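Local coordinates for protein arabinan endo-1,5-alpha-l-arabinosidase A (Cellvibrio cellulosa, PDB 1GYH) that hydrolyses the alpha-1,5-linked arabinofuranosyl bonds of linear arabinan, releasing almost exclusively arabinotriose during plant cell wall degradation, at residues Phe22-Ile28 and Gly62-Pro67. Residues are numbered along the deposited sequence; the frame is centred on the assembly and turned at random.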
loop_
_atom_site.group_PDB
_atom_site.type_symbol
_atom_site.label_atom_id
_atom_site.label_comp_id
_atom_site.label_asym_id
_atom_site.label_seq_id
_atom_site.Cartn_x
_atom_site.Cartn_y
_atom_site.Cartn_z
ATOM N N PHE A 22 -5.815 7.255 5.085
ATOM C CA PHE A 22 -5.532 7.743 3.735
ATOM C C PHE A 22 -5.980 6.689 2.741
ATOM O O PHE A 22 -5.659 5.508 2.866
ATOM C CB PHE A 22 -4.044 8.048 3.520
ATOM C CG PHE A 22 -3.452 8.992 4.512
ATOM C CD1 PHE A 22 -3.227 8.595 5.845
ATOM C CD2 PHE A 22 -3.130 10.297 4.146
ATOM C CE1 PHE A 22 -2.655 9.475 6.757
ATOM C CE2 PHE A 22 -2.598 11.206 5.088
ATOM C CZ PHE A 22 -2.359 10.789 6.396
ATOM N N SER A 23 -6.682 7.138 1.691
ATOM C CA SER A 23 -7.235 6.251 0.676
ATOM C C SER A 23 -6.937 6.779 -0.742
ATOM O O SER A 23 -6.825 8.001 -0.977
ATOM C CB SER A 23 -8.755 6.131 0.875
ATOM O OG SER A 23 -9.396 5.382 -0.173
ATOM N N THR A 24 -6.803 5.844 -1.671
ATOM C CA THR A 24 -6.971 6.146 -3.098
ATOM C C THR A 24 -8.208 7.022 -3.301
ATOM O O THR A 24 -9.245 6.806 -2.687
ATOM C CB THR A 24 -7.112 4.824 -3.870
ATOM O OG1 THR A 24 -5.834 4.154 -3.891
ATOM C CG2 THR A 24 -7.509 5.063 -5.381
ATOM N N GLY A 25 -8.084 8.040 -4.141
ATOM C CA GLY A 25 -9.184 8.956 -4.413
ATOM C C GLY A 25 -8.691 10.328 -4.892
ATOM O O GLY A 25 -7.481 10.563 -4.978
ATOM N N PRO A 26 -9.599 11.246 -5.188
ATOM C CA PRO A 26 -9.208 12.572 -5.717
ATOM C C PRO A 26 -8.230 13.307 -4.802
ATOM O O PRO A 26 -8.602 13.604 -3.676
ATOM C CB PRO A 26 -10.546 13.308 -5.809
ATOM C CG PRO A 26 -11.535 12.201 -5.996
ATOM C CD PRO A 26 -11.060 11.124 -5.059
ATOM N N GLY A 27 -6.994 13.538 -5.238
ATOM C CA GLY A 27 -6.026 14.271 -4.412
ATOM C C GLY A 27 -5.492 13.507 -3.169
ATOM O O GLY A 27 -4.729 14.079 -2.417
ATOM N N ILE A 28 -5.813 12.220 -3.055
ATOM C CA ILE A 28 -5.690 11.359 -1.849
ATOM C C ILE A 28 -6.677 11.826 -0.763
ATOM O O ILE A 28 -6.610 12.945 -0.300
ATOM C CB ILE A 28 -4.288 11.274 -1.296
ATOM C CG1 ILE A 28 -3.302 10.601 -2.251
ATOM C CG2 ILE A 28 -4.281 10.476 0.055
ATOM C CD1 ILE A 28 -3.553 9.152 -2.615
ATOM N N GLY A 62 -7.595 12.937 -12.095
ATOM C CA GLY A 62 -7.606 13.494 -10.756
ATOM C C GLY A 62 -7.490 12.516 -9.576
ATOM O O GLY A 62 -7.235 12.970 -8.475
ATOM N N HIS A 63 -7.673 11.220 -9.811
ATOM C CA HIS A 63 -7.584 10.186 -8.768
ATOM C C HIS A 63 -6.146 9.715 -8.571
ATOM O O HIS A 63 -5.535 9.126 -9.468
ATOM C CB HIS A 63 -8.471 8.970 -9.083
ATOM C CG HIS A 63 -9.927 9.289 -9.058
ATOM N ND1 HIS A 63 -10.785 8.847 -8.066
ATOM C CD2 HIS A 63 -10.670 10.058 -9.886
ATOM C CE1 HIS A 63 -11.993 9.323 -8.298
ATOM N NE2 HIS A 63 -11.948 10.077 -9.382
ATOM N N LEU A 64 -5.604 9.990 -7.384
ATOM C CA LEU A 64 -4.291 9.480 -6.996
ATOM C C LEU A 64 -4.449 8.133 -6.313
ATOM O O LEU A 64 -5.460 7.893 -5.645
ATOM C CB LEU A 64 -3.579 10.487 -6.087
ATOM C CG LEU A 64 -3.301 11.863 -6.705
ATOM C CD1 LEU A 64 -2.784 12.876 -5.643
ATOM C CD2 LEU A 64 -2.280 11.707 -7.836
ATOM N N TRP A 65 -3.466 7.241 -6.497
ATOM C CA TRP A 65 -3.614 5.852 -6.055
ATOM C C TRP A 65 -2.595 5.463 -4.969
ATOM O O TRP A 65 -1.446 5.918 -4.998
ATOM C CB TRP A 65 -3.384 4.847 -7.165
ATOM C CG TRP A 65 -4.208 4.933 -8.485
ATOM C CD1 TRP A 65 -5.238 5.752 -8.798
ATOM C CD2 TRP A 65 -3.973 4.117 -9.626
ATOM N NE1 TRP A 65 -5.659 5.499 -10.085
ATOM C CE2 TRP A 65 -4.893 4.480 -10.607
ATOM C CE3 TRP A 65 -3.058 3.103 -9.908
ATOM C CZ2 TRP A 65 -4.935 3.860 -11.875
ATOM C CZ3 TRP A 65 -3.102 2.460 -11.188
ATOM C CH2 TRP A 65 -4.033 2.861 -12.143
ATOM N N ALA A 66 -3.047 4.579 -4.078
ATOM C CA ALA A 66 -2.180 3.728 -3.215
ATOM C C ALA A 66 -1.173 4.518 -2.372
ATOM O O ALA A 66 0.042 4.369 -2.482
ATOM C CB ALA A 66 -1.494 2.644 -4.092
ATOM N N PRO A 67 -1.682 5.357 -1.484
ATOM C CA PRO A 67 -0.813 6.195 -0.693
ATOM C C PRO A 67 -0.008 5.343 0.347
ATOM O O PRO A 67 -0.412 4.213 0.706
ATOM C CB PRO A 67 -1.795 7.121 0.031
ATOM C CG PRO A 67 -3.067 6.354 0.138
ATOM C CD PRO A 67 -3.105 5.521 -1.122
#
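P26 sets its CG over one face of the H63 imidazole, 4.0 Å from the ring centroid and offset toward the rim, a CH-pi contact between side chains that run alongside each other. T24 CG2 meets the W65 indole obliquely, and the F85 ring also meets this indole, their planes at about 40°. In this five-bladed beta-propeller, 25-26 adds a short antiparallel edge to the sheet of strand 63-72, so the chain leaving strand 18-23 ties one blade to the next. G25 and L64 form the hydrogen-bonded pair: G25 N to L64 O is 3.0 Å, while L64 N reaches G25 O from above the carbonyl plane. I28 N, closing the type II turn 25-28, approaches G25 O from the other face, so two N-H groups grip this oxygen. A longer bond joins G27 N to G62 O at 3.3 Å. On the L64 side of the sheet, I28 CD1 lies between L64 CB at 3.7 Å and P67 CB at 3.8 Å; F22 CB touches P67 CG, and Y80 and L78 of strand 75-82 continue this apolar layer. G62 and H63 probably bind substrate. With OG1 anti to its carbonyl carbon (chi1 -71°), T24 hydrogen-bonds D9, the probable proton acceptor, and may help position it; T24 OG1 also accepts the N-H of A66, 2.8 Å from A66 N, with an almost straight N-H...O angle of 175°.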